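Local coordinates for lovastatin nonaketide synthase mokA (Monascus pilosus, PDB 6AD3), which catalyses the iterative nine-step assembly of the lovastatin (monacolin K) nonaketide and is represented here by its condensation domain, at residues M104-S109 and D198-V203; F129-A134 and Q147-R152; W299-A304 and R461-Y466; F433-D438 and Y466-E471. The protein carries 1 engineered substitution. All coordinates share one frame; numbering follows the deposited sequence.

Contact 1 (M104-S109 and D198-V203); sequences MFMTGS and DEHLFV
One face of the Phe105 ring is covered by Leu201, whose CD1 methyl stands over the ring centre in a CH-pi contact, 3.6 Å from the centroid and 4° off the normal. With Leu201 CG anti to the backbone N (chi1 175°), the bend at the next bond brings CD1 over the ring. On the other side of the sheet the His200 ring meets Met106 O in its own plane, at an edge, and Met106 CE rests 3.9 Å from Phe202 CB, near the plane of the Phe202 ring and off its edge.

Met104-Phe202 and Met106-His200 are antiparallel hydrogen-bonded pairs, with Met104 N to Phe202 O at 2.8 Å and His200 N to Met106 O at 2.9 Å; Phe105-Leu201 and Thr107-Glu199 are non-hydrogen-bonded pairs. Past the last pair, Gly108 N donates almost straight to Asp198 O at 2.8 Å. Helix 165-176 packs over the Phe105-Leu201 side, its Arg165 in cation-pi contact with Phe105, and Phe220 covers the Met104-Met106 side.

Thr107 and Glu199 lie alongside, and Thr107 OG1 donates to the syn side of Glu199 OE1 at 2.6 Å, somewhat out of the carboxylate plane. The bend in the Glu199 chain (chi2 -73°) brings its carboxylate across to the hydroxyl, and so short a bond probably reflects a charged carboxylate. His200 ND1 bonds Asp192, so the imidazole is fixed in rotation by a partner on the adjacent strand.

Contact 2 (F129-A134 and Q147-R152); sequences FRTGFA and QIVFGR
Arg130 and Phe150 join the opening of an antiparallel beta hairpin, strands 131-135 and 145-150, part of a three-stranded sheet with strand 72-77 paired on the outer side of strand 145-150. Backbone bonds come first: Phe150 N to Arg130 O, then the reciprocal pair Gly132 N to Ile148 O and Ile148 N to Gly132 O, each 2.8 Å. Thr131-Val149 and Phe133-Gln147 are the non-hydrogen-bonded pairs.

One charged side chain reinforces the hairpin. The Arg130 chain, extended from CG to NE, runs past the end of the strand so that NH2 donates to Phe150 O at 3.1 Å, the oxygen lying at the edge of the guanidinium and in its plane. Its NE is taken by Arg124 O, which fixes the rotation of the group.

Packing contacts flank the bonds. Phe133 and Gln147 lie side by side, ring and amide planes 11° apart, with CE2 of Phe133 3.8 Å from CG of Gln147. Since Gly132 carries no side chain, Phe150 CE2 comes to 3.6 Å from Gly132 N.

One water donates both to Thr131 OG1 (2.8 Å) and to Gln147 OE1 (2.9 Å), while the same hydroxyl bonds Glu127 O and Gln147 NE2 bonds Pro77 O.

Contact 3 (W299-A304 and R461-Y466); sequences WKQHEA and RERTPY
Trp299 packs its indole against Pro465. The two side chains run alongside each other, and Pro465 CB stands over the six-membered ring, 3.7 Å from its centroid and 19° off the normal, a CH-pi contact offset toward the rim. Pro465 CD follows at 3.7 Å from Trp299 CZ3, so the pyrrolidine covers much of the benzo half, while Trp299 CB lies 3.4 Å from Thr464 O. On its far side Pro465 CG lies over the centre of the Tyr466 ring, which leaves the proline between two aromatics.

Arg463 stretches out along the backbone of Trp299 and Lys300. Its chain is extended from CG to NE, Arg463 CD passes 3.4 Å from Trp299 O, and Lys300 CA lies over one face of the guanidinium. The hydrogen bond of NH1 goes to Ser298 O, just before Trp299.

Gln301 supplies the polar link, entirely through water. One water bonds Gln301 OE1 and Thr464 OG1, the latter at 2.8 Å; a second accepts from Gln301 NE2 and donates to Glu462 O, both at 2.7 Å; a third sits between Gln301 OE1 and Tyr466 O. No direct hydrogen bond crosses the contact, and the buried Thr464 N has no partner in the model.

The loop 461-466, running from strand 453-460 to strand 468-473, thus lies against the start of strand 301-307, an outermost strand of the six-stranded sheet. Strand 481-487 pairs beside that strand, and helix 495-512 packs against His302 and Ala304.

Contact 4 (F433-D438 and Y466-E471); sequences FQAVFD and YDVVLE
Phe433 and Tyr466 hold their rings nearly parallel, planes at 6°, but slid apart so that they barely overlap: the centroids are 5.0 Å apart, and Phe433 CE2 closes to 3.2 Å from Tyr466 CE1. Phe433 O meets the edge of the tyrosine ring in its plane. Over a face of the same ring comes the CG2 methyl of Val436, 3.6 Å from the centroid and 16° off the normal; with CG1 anti to the backbone N (chi1 166°), Val436 turns CG2 toward the tyrosine and CG1 toward Val469 CG1.

These side chains stand at the start of two neighbouring parallel strands, 435-440 and 468-473, in the mixed sheet of the C-terminal lobe, joined through strand 453-460 of the other lobe's sheet. Val436 N to Val468 O, Leu470 N to Val436 O and Asp438 N to Leu470 O carry the pairing. At its mouth Gln434 O accepts from Val468 N at 3.3 Å and weakly from Asp467 N.

On the opposite face, toward helix 327-343, Phe437 and Leu470 point the same way, with Leu470 CD2 at the edge of the Phe437 ring, 3.7 Å from CE1. Ala435 CB and Val468 CG1 touch there at 3.6 Å. Asp438 and Glu471 share the face of Val436, with 5.1 Å between Asp438 OD2 and Glu471 OE2; Arg461 makes a salt bridge to Asp438 and a long, weak ion pair to Glu471, itself bridged to Lys485.

In the fold
All four contacts belong to one condensation domain, whose two lobes each carry a large mixed sheet. Contact 1 lies in the five-stranded sheet, contact 4 in the six-stranded one, and their centres are 31 Å apart. Contact 2, in the separate three-stranded sheet, falls within the chain between the two halves of contact 1, their centres about 30 Å apart. Contacts 3 and 4 follow later and alternate along the chain; they share Tyr466, their centres are 9 Å apart, and Arg461 forms a salt bridge to Asp438. Strand 453-460, pairing beside contact 1, runs into the loop of contact 3 and so ties the lobes together, consistent with the crossover seen in condensation domains.

Contact 1 (M104-S109 and D198-V203)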
# COMPACT_ATOMS: atom_id res chain seq x y z
N MET A 104 7.44 3.77 14.28
CA MET A 104 8.85 3.88 14.11
C MET A 104 9.54 3.98 15.47
O MET A 104 9.41 4.99 16.19
CB MET A 104 9.21 5.07 13.25
CG MET A 104 10.71 5.08 12.86
SD MET A 104 11.34 3.62 11.92
CE MET A 104 10.72 3.96 10.27
N PHE A 105 10.29 2.94 15.80
CA PHE A 105 11.14 2.94 17.00
C PHE A 105 12.31 3.86 16.75
O PHE A 105 12.95 3.79 15.70
CB PHE A 105 11.65 1.53 17.29
CG PHE A 105 10.62 0.62 17.83
CD1 PHE A 105 10.19 0.74 19.13
CD2 PHE A 105 10.04 -0.35 17.02
CE1 PHE A 105 9.26 -0.15 19.65
CE2 PHE A 105 9.04 -1.16 17.49
CZ PHE A 105 8.71 -1.13 18.83
N MET A 106 12.57 4.77 17.69
CA MET A 106 13.72 5.66 17.59
C MET A 106 14.34 5.91 18.94
O MET A 106 13.66 5.88 19.96
CB MET A 106 13.39 7.00 16.89
CG MET A 106 12.13 7.73 17.31
SD MET A 106 11.53 8.90 16.03
CE MET A 106 10.84 7.79 14.86
N THR A 107 15.63 6.20 18.92
CA THR A 107 16.41 6.30 20.14
C THR A 107 17.15 7.63 20.14
O THR A 107 17.89 7.91 19.22
CB THR A 107 17.44 5.16 20.29
OG1 THR A 107 16.77 3.89 20.29
CG2 THR A 107 18.21 5.32 21.60
N GLY A 108 16.90 8.46 21.14
CA GLY A 108 17.53 9.75 21.19
C GLY A 108 16.59 10.83 21.62
O GLY A 108 15.37 10.65 21.62
N SER A 109 17.15 12.00 21.96
CA SER A 109 16.37 13.06 22.56
C SER A 109 15.33 13.70 21.61
O SER A 109 15.68 14.22 20.55
CB SER A 109 17.29 14.12 23.15
OG SER A 109 16.50 15.08 23.84
N ASP A 198 15.52 8.16 26.69
CA ASP A 198 15.25 8.70 25.35
C ASP A 198 14.90 7.58 24.37
O ASP A 198 15.22 7.67 23.20
CB ASP A 198 16.44 9.51 24.80
CG ASP A 198 16.72 10.75 25.62
OD1 ASP A 198 15.80 11.50 25.98
OD2 ASP A 198 17.88 10.95 25.94
N GLU A 199 14.10 6.61 24.81
CA GLU A 199 13.50 5.70 23.86
C GLU A 199 12.11 6.16 23.42
O GLU A 199 11.33 6.73 24.24
CB GLU A 199 13.43 4.26 24.38
CG GLU A 199 14.77 3.62 24.69
CD GLU A 199 15.57 3.24 23.46
OE1 GLU A 199 15.14 3.49 22.30
OE2 GLU A 199 16.67 2.73 23.67
N HIS A 200 11.77 5.85 22.16
CA HIS A 200 10.50 6.23 21.57
C HIS A 200 9.94 5.15 20.68
O HIS A 200 10.70 4.47 20.00
CB HIS A 200 10.69 7.46 20.69
CG HIS A 200 11.16 8.65 21.44
ND1 HIS A 200 10.30 9.52 22.06
CD2 HIS A 200 12.41 9.08 21.74
CE1 HIS A 200 11.00 10.43 22.72
NE2 HIS A 200 12.28 10.16 22.57
N LEU A 201 8.62 5.17 20.55
CA LEU A 201 7.90 4.59 19.41
C LEU A 201 6.90 5.63 18.88
O LEU A 201 5.95 6.00 19.56
CB LEU A 201 7.19 3.30 19.83
CG LEU A 201 6.30 2.65 18.77
CD1 LEU A 201 7.14 2.23 17.59
CD2 LEU A 201 5.55 1.47 19.37
N PHE A 202 7.25 6.23 17.76
CA PHE A 202 6.45 7.29 17.17
C PHE A 202 5.53 6.67 16.14
O PHE A 202 5.99 5.97 15.24
CB PHE A 202 7.36 8.30 16.49
CG PHE A 202 6.62 9.36 15.73
CD1 PHE A 202 5.58 10.03 16.33
CD2 PHE A 202 6.92 9.63 14.42
CE1 PHE A 202 4.85 10.97 15.63
CE2 PHE A 202 6.22 10.60 13.72
CZ PHE A 202 5.11 11.19 14.30
N VAL A 203 4.23 6.81 16.35
CA VAL A 203 3.24 6.13 15.56
C VAL A 203 2.43 7.16 14.78
O VAL A 203 1.85 8.11 15.35
CB VAL A 203 2.28 5.28 16.45
CG1 VAL A 203 1.25 4.50 15.60
CG2 VAL A 203 3.06 4.32 17.34

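Contact 2 (F129-A134 and Q147-R152)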
# COMPACT_ATOMS: atom_id res chain seq x y z
N PHE A 129 -6.10 16.80 6.72
CA PHE A 129 -5.98 16.43 8.13
C PHE A 129 -6.97 17.20 8.99
O PHE A 129 -6.98 17.02 10.23
CB PHE A 129 -4.54 16.66 8.63
CG PHE A 129 -3.52 15.80 7.95
CD1 PHE A 129 -3.87 14.61 7.32
CD2 PHE A 129 -2.19 16.20 7.91
CE1 PHE A 129 -2.92 13.83 6.69
CE2 PHE A 129 -1.23 15.41 7.30
CZ PHE A 129 -1.59 14.24 6.68
N ARG A 130 -7.75 18.09 8.36
CA ARG A 130 -8.89 18.73 9.02
C ARG A 130 -10.16 18.51 8.22
O ARG A 130 -11.03 19.42 8.04
CB ARG A 130 -8.64 20.20 9.32
CG ARG A 130 -7.81 20.94 8.36
CD ARG A 130 -7.42 22.30 8.95
NE ARG A 130 -6.54 22.98 8.04
CZ ARG A 130 -6.91 23.68 6.98
NH1 ARG A 130 -5.99 24.24 6.25
NH2 ARG A 130 -8.18 23.92 6.75
N THR A 131 -10.27 17.29 7.73
CA THR A 131 -11.40 16.90 6.92
C THR A 131 -12.26 15.85 7.62
O THR A 131 -11.77 14.83 8.13
CB THR A 131 -10.92 16.41 5.53
OG1 THR A 131 -10.41 17.55 4.80
CG2 THR A 131 -12.06 15.81 4.73
N GLY A 132 -13.56 16.08 7.61
CA GLY A 132 -14.51 15.04 7.94
C GLY A 132 -15.23 14.50 6.74
O GLY A 132 -15.14 15.03 5.64
N PHE A 133 -15.98 13.43 6.94
CA PHE A 133 -16.62 12.74 5.85
C PHE A 133 -18.05 12.47 6.26
O PHE A 133 -18.31 11.76 7.21
CB PHE A 133 -15.92 11.41 5.53
CG PHE A 133 -14.48 11.56 5.08
CD1 PHE A 133 -13.48 11.79 5.99
CD2 PHE A 133 -14.18 11.66 3.74
CE1 PHE A 133 -12.19 12.09 5.57
CE2 PHE A 133 -12.90 11.95 3.30
CZ PHE A 133 -11.89 12.11 4.22
N ALA A 134 -18.98 13.12 5.59
CA ALA A 134 -20.37 13.19 6.09
C ALA A 134 -21.30 12.62 5.06
O ALA A 134 -21.04 12.69 3.84
CB ALA A 134 -20.75 14.63 6.40
N GLN A 147 -16.49 15.19 1.48
CA GLN A 147 -15.47 15.76 2.35
C GLN A 147 -15.92 17.13 2.88
O GLN A 147 -16.32 17.99 2.12
CB GLN A 147 -14.16 15.97 1.57
CG GLN A 147 -13.63 14.74 0.86
CD GLN A 147 -12.27 15.00 0.24
OE1 GLN A 147 -11.27 15.02 0.95
NE2 GLN A 147 -12.24 15.26 -1.06
N ILE A 148 -15.84 17.30 4.19
CA ILE A 148 -16.07 18.56 4.82
C ILE A 148 -14.76 19.10 5.34
O ILE A 148 -14.13 18.48 6.20
CB ILE A 148 -16.98 18.38 6.03
CG1 ILE A 148 -18.26 17.72 5.63
CG2 ILE A 148 -17.20 19.71 6.72
CD1 ILE A 148 -18.97 17.03 6.80
N VAL A 149 -14.33 20.24 4.81
CA VAL A 149 -13.05 20.80 5.24
C VAL A 149 -13.30 21.81 6.32
O VAL A 149 -14.01 22.78 6.09
CB VAL A 149 -12.29 21.46 4.06
CG1 VAL A 149 -11.01 22.10 4.56
CG2 VAL A 149 -11.99 20.42 2.99
N PHE A 150 -12.78 21.55 7.50
CA PHE A 150 -12.98 22.41 8.64
C PHE A 150 -11.87 23.44 8.70
O PHE A 150 -10.73 23.19 8.26
CB PHE A 150 -12.97 21.60 9.93
CG PHE A 150 -14.09 20.61 10.03
CD1 PHE A 150 -15.37 21.02 10.41
CD2 PHE A 150 -13.86 19.26 9.87
CE1 PHE A 150 -16.41 20.11 10.51
CE2 PHE A 150 -14.89 18.33 10.05
CZ PHE A 150 -16.17 18.76 10.34
N GLY A 151 -12.15 24.57 9.34
CA GLY A 151 -11.13 25.60 9.52
C GLY A 151 -10.02 25.14 10.44
O GLY A 151 -8.84 25.52 10.28
N ARG A 152 -10.35 24.26 11.39
CA ARG A 152 -9.36 23.78 12.34
C ARG A 152 -9.43 22.26 12.46
O ARG A 152 -10.50 21.67 12.37
CB ARG A 152 -9.57 24.43 13.71
CG ARG A 152 -9.21 25.92 13.72
CD ARG A 152 -9.45 26.60 15.07
NE ARG A 152 -9.68 25.67 16.18
CZ ARG A 152 -9.19 25.82 17.41
NH1 ARG A 152 -8.39 26.84 17.71
NH2 ARG A 152 -9.49 24.93 18.36
O HOH W 1 -9.94 17.35 2.00

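Contact 3 (W299-A304 and R461-Y466)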
# COMPACT_ATOMS: atom_id res chain seq x y z
N TRP A 299 -10.97 -11.21 5.20
CA TRP A 299 -9.69 -10.88 4.55
C TRP A 299 -8.55 -10.87 5.55
O TRP A 299 -7.47 -10.34 5.26
CB TRP A 299 -9.76 -9.53 3.86
CG TRP A 299 -10.71 -9.44 2.76
CD1 TRP A 299 -11.36 -10.46 2.13
CD2 TRP A 299 -11.11 -8.25 2.11
NE1 TRP A 299 -12.25 -9.96 1.22
CE2 TRP A 299 -12.12 -8.59 1.21
CE3 TRP A 299 -10.75 -6.89 2.25
CZ2 TRP A 299 -12.73 -7.64 0.40
CZ3 TRP A 299 -11.36 -5.96 1.47
CH2 TRP A 299 -12.36 -6.33 0.57
N LYS A 300 -8.66 -11.68 6.60
CA LYS A 300 -7.54 -11.85 7.50
C LYS A 300 -6.36 -12.47 6.77
O LYS A 300 -6.55 -13.37 5.94
CB LYS A 300 -7.93 -12.74 8.70
CG LYS A 300 -6.77 -12.95 9.66
CD LYS A 300 -7.20 -13.66 10.91
CE LYS A 300 -7.35 -15.16 10.68
NZ LYS A 300 -6.40 -15.96 11.49
N GLN A 301 -5.15 -11.96 7.03
CA GLN A 301 -3.93 -12.42 6.36
C GLN A 301 -2.91 -12.97 7.33
O GLN A 301 -2.84 -12.54 8.50
CB GLN A 301 -3.27 -11.28 5.52
CG GLN A 301 -4.14 -10.81 4.35
CD GLN A 301 -3.75 -9.45 3.79
OE1 GLN A 301 -3.30 -9.33 2.60
NE2 GLN A 301 -3.75 -8.46 4.65
N HIS A 302 -2.26 -14.05 6.92
CA HIS A 302 -1.04 -14.51 7.59
C HIS A 302 0.15 -13.87 6.91
O HIS A 302 0.12 -13.65 5.71
CB HIS A 302 -0.91 -16.02 7.49
CG HIS A 302 -2.10 -16.78 8.00
ND1 HIS A 302 -2.59 -16.61 9.27
CD2 HIS A 302 -2.79 -17.81 7.46
CE1 HIS A 302 -3.57 -17.47 9.48
NE2 HIS A 302 -3.72 -18.20 8.38
N GLU A 303 1.19 -13.56 7.67
CA GLU A 303 2.38 -12.95 7.05
C GLU A 303 3.68 -13.41 7.58
O GLU A 303 3.77 -14.00 8.69
CB GLU A 303 2.31 -11.42 7.13
CG GLU A 303 2.65 -10.83 8.44
CD GLU A 303 2.62 -9.26 8.42
OE1 GLU A 303 3.52 -8.63 9.01
OE2 GLU A 303 1.74 -8.66 7.74
N ALA A 304 4.71 -13.16 6.79
CA ALA A 304 6.08 -13.42 7.21
C ALA A 304 6.97 -12.34 6.61
O ALA A 304 6.69 -11.79 5.53
CB ALA A 304 6.52 -14.81 6.76
N ARG A 461 -0.72 -2.31 7.76
CA ARG A 461 -1.58 -1.72 6.76
C ARG A 461 -2.94 -2.42 6.76
O ARG A 461 -3.06 -3.56 7.24
CB ARG A 461 -0.94 -1.88 5.38
CG ARG A 461 0.35 -1.11 5.24
CD ARG A 461 0.97 -1.30 3.86
NE ARG A 461 0.14 -0.72 2.83
CZ ARG A 461 0.43 -0.77 1.53
NH1 ARG A 461 1.53 -1.37 1.11
NH2 ARG A 461 -0.41 -0.26 0.66
N GLU A 462 -3.94 -1.76 6.19
CA GLU A 462 -5.27 -2.31 6.06
C GLU A 462 -5.23 -3.68 5.43
O GLU A 462 -4.39 -3.95 4.59
CB GLU A 462 -6.16 -1.41 5.19
CG GLU A 462 -5.64 -1.25 3.75
CD GLU A 462 -6.58 -0.49 2.84
OE1 GLU A 462 -7.67 -0.10 3.31
OE2 GLU A 462 -6.19 -0.19 1.70
N ARG A 463 -6.23 -4.49 5.76
CA ARG A 463 -6.46 -5.74 5.03
C ARG A 463 -6.91 -5.43 3.62
O ARG A 463 -7.43 -4.34 3.36
CB ARG A 463 -7.52 -6.59 5.72
CG ARG A 463 -7.11 -7.08 7.10
CD ARG A 463 -8.15 -8.04 7.67
NE ARG A 463 -7.87 -8.38 9.06
CZ ARG A 463 -8.70 -9.08 9.84
NH1 ARG A 463 -9.83 -9.60 9.35
NH2 ARG A 463 -8.34 -9.37 11.08
N THR A 464 -6.62 -6.37 2.73
CA THR A 464 -7.02 -6.29 1.34
C THR A 464 -7.51 -7.68 0.92
O THR A 464 -7.28 -8.65 1.64
CB THR A 464 -5.86 -5.84 0.42
OG1 THR A 464 -4.92 -6.89 0.30
CG2 THR A 464 -5.18 -4.64 0.96
N PRO A 465 -8.20 -7.78 -0.23
CA PRO A 465 -8.80 -9.04 -0.60
C PRO A 465 -7.85 -10.00 -1.31
O PRO A 465 -8.25 -11.12 -1.67
CB PRO A 465 -9.91 -8.62 -1.57
CG PRO A 465 -9.40 -7.38 -2.16
CD PRO A 465 -8.73 -6.67 -1.03
N TYR A 466 -6.63 -9.55 -1.58
CA TYR A 466 -5.75 -10.28 -2.50
C TYR A 466 -5.18 -11.58 -1.89
O TYR A 466 -4.73 -11.59 -0.75
CB TYR A 466 -4.63 -9.33 -2.97
CG TYR A 466 -5.20 -8.13 -3.66
CD1 TYR A 466 -5.82 -8.23 -4.91
CD2 TYR A 466 -5.27 -6.90 -3.01
CE1 TYR A 466 -6.49 -7.17 -5.48
CE2 TYR A 466 -5.91 -5.82 -3.60
CZ TYR A 466 -6.55 -5.98 -4.82
OH TYR A 466 -7.23 -4.94 -5.39
O HOH W 2 -2.50 -6.49 1.64
O HOH W 3 -2.68 -6.01 4.36
O HOH W 4 -2.79 -11.76 1.11

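Contact 4 (F433-D438 and Y466-E471)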
# COMPACT_ATOMS: atom_id res chain seq x y z
N PHE A 433 -7.52 -9.08 -10.42
CA PHE A 433 -6.22 -9.64 -10.06
C PHE A 433 -6.23 -10.08 -8.61
O PHE A 433 -6.91 -9.45 -7.79
CB PHE A 433 -5.08 -8.62 -10.30
CG PHE A 433 -5.32 -7.25 -9.69
CD1 PHE A 433 -6.14 -6.32 -10.33
CD2 PHE A 433 -4.74 -6.89 -8.47
CE1 PHE A 433 -6.37 -5.08 -9.77
CE2 PHE A 433 -4.99 -5.66 -7.91
CZ PHE A 433 -5.81 -4.74 -8.56
N GLN A 434 -5.44 -11.12 -8.30
CA GLN A 434 -5.47 -11.72 -6.96
C GLN A 434 -4.08 -11.70 -6.31
O GLN A 434 -3.93 -12.13 -5.18
CB GLN A 434 -5.98 -13.16 -7.02
CG GLN A 434 -7.42 -13.26 -7.51
CD GLN A 434 -7.59 -13.12 -9.01
OE1 GLN A 434 -6.87 -13.73 -9.82
NE2 GLN A 434 -8.56 -12.30 -9.41
N ALA A 435 -3.12 -11.15 -7.02
CA ALA A 435 -1.78 -10.93 -6.51
C ALA A 435 -1.41 -9.45 -6.62
O ALA A 435 -1.70 -8.80 -7.64
CB ALA A 435 -0.79 -11.74 -7.34
N VAL A 436 -0.68 -8.96 -5.63
CA VAL A 436 -0.18 -7.58 -5.64
C VAL A 436 1.32 -7.58 -5.35
O VAL A 436 1.80 -8.37 -4.53
CB VAL A 436 -0.93 -6.71 -4.61
CG1 VAL A 436 -0.22 -5.38 -4.33
CG2 VAL A 436 -2.36 -6.45 -5.06
N PHE A 437 2.01 -6.60 -5.94
CA PHE A 437 3.40 -6.32 -5.73
C PHE A 437 3.56 -4.83 -5.40
O PHE A 437 3.15 -3.96 -6.18
CB PHE A 437 4.22 -6.65 -6.98
CG PHE A 437 5.71 -6.37 -6.84
CD1 PHE A 437 6.49 -7.14 -6.00
CD2 PHE A 437 6.32 -5.31 -7.49
CE1 PHE A 437 7.84 -6.90 -5.84
CE2 PHE A 437 7.70 -5.13 -7.40
CZ PHE A 437 8.46 -5.90 -6.57
N ASP A 438 4.16 -4.54 -4.26
CA ASP A 438 4.31 -3.15 -3.80
C ASP A 438 5.74 -2.92 -3.37
O ASP A 438 6.19 -3.47 -2.35
CB ASP A 438 3.34 -2.88 -2.65
CG ASP A 438 3.39 -1.42 -2.14
OD1 ASP A 438 4.36 -0.74 -2.43
OD2 ASP A 438 2.37 -0.97 -1.55
N TYR A 466 -6.63 -9.55 -1.58
CA TYR A 466 -5.75 -10.28 -2.50
C TYR A 466 -5.18 -11.58 -1.89
O TYR A 466 -4.73 -11.59 -0.75
CB TYR A 466 -4.63 -9.33 -2.97
CG TYR A 466 -5.20 -8.13 -3.66
CD1 TYR A 466 -5.82 -8.23 -4.91
CD2 TYR A 466 -5.27 -6.90 -3.01
CE1 TYR A 466 -6.49 -7.17 -5.48
CE2 TYR A 466 -5.91 -5.82 -3.60
CZ TYR A 466 -6.55 -5.98 -4.82
OH TYR A 466 -7.23 -4.94 -5.39
N ASP A 467 -5.11 -12.64 -2.71
CA ASP A 467 -4.63 -13.95 -2.24
C ASP A 467 -3.19 -13.84 -1.74
O ASP A 467 -2.85 -14.44 -0.73
CB ASP A 467 -4.69 -14.99 -3.35
CG ASP A 467 -6.10 -15.50 -3.64
OD1 ASP A 467 -7.09 -14.88 -3.22
OD2 ASP A 467 -6.19 -16.56 -4.26
N VAL A 468 -2.35 -13.13 -2.49
CA VAL A 468 -0.93 -13.03 -2.19
C VAL A 468 -0.45 -11.61 -2.45
O VAL A 468 -0.81 -10.99 -3.45
CB VAL A 468 -0.09 -14.05 -3.02
CG1 VAL A 468 -0.39 -13.92 -4.46
CG2 VAL A 468 1.41 -13.90 -2.74
N VAL A 469 0.22 -11.07 -1.46
CA VAL A 469 0.75 -9.73 -1.53
C VAL A 469 2.20 -9.79 -1.11
O VAL A 469 2.54 -10.28 -0.01
CB VAL A 469 -0.01 -8.77 -0.64
CG1 VAL A 469 0.58 -7.35 -0.75
CG2 VAL A 469 -1.51 -8.75 -0.96
N LEU A 470 3.07 -9.23 -1.95
CA LEU A 470 4.47 -9.04 -1.64
C LEU A 470 4.74 -7.54 -1.54
O LEU A 470 4.54 -6.80 -2.53
CB LEU A 470 5.36 -9.66 -2.73
CG LEU A 470 6.84 -9.30 -2.68
CD1 LEU A 470 7.44 -9.73 -1.37
CD2 LEU A 470 7.61 -9.95 -3.81
N GLU A 471 5.08 -7.07 -0.34
CA GLU A 471 5.44 -5.68 -0.12
C GLU A 471 6.93 -5.65 0.22
O GLU A 471 7.39 -6.54 0.93
CB GLU A 471 4.70 -5.09 1.08
CG GLU A 471 3.22 -5.08 0.95
CD GLU A 471 2.54 -4.53 2.17
OE1 GLU A 471 1.34 -4.85 2.39
OE2 GLU A 471 3.14 -3.61 2.79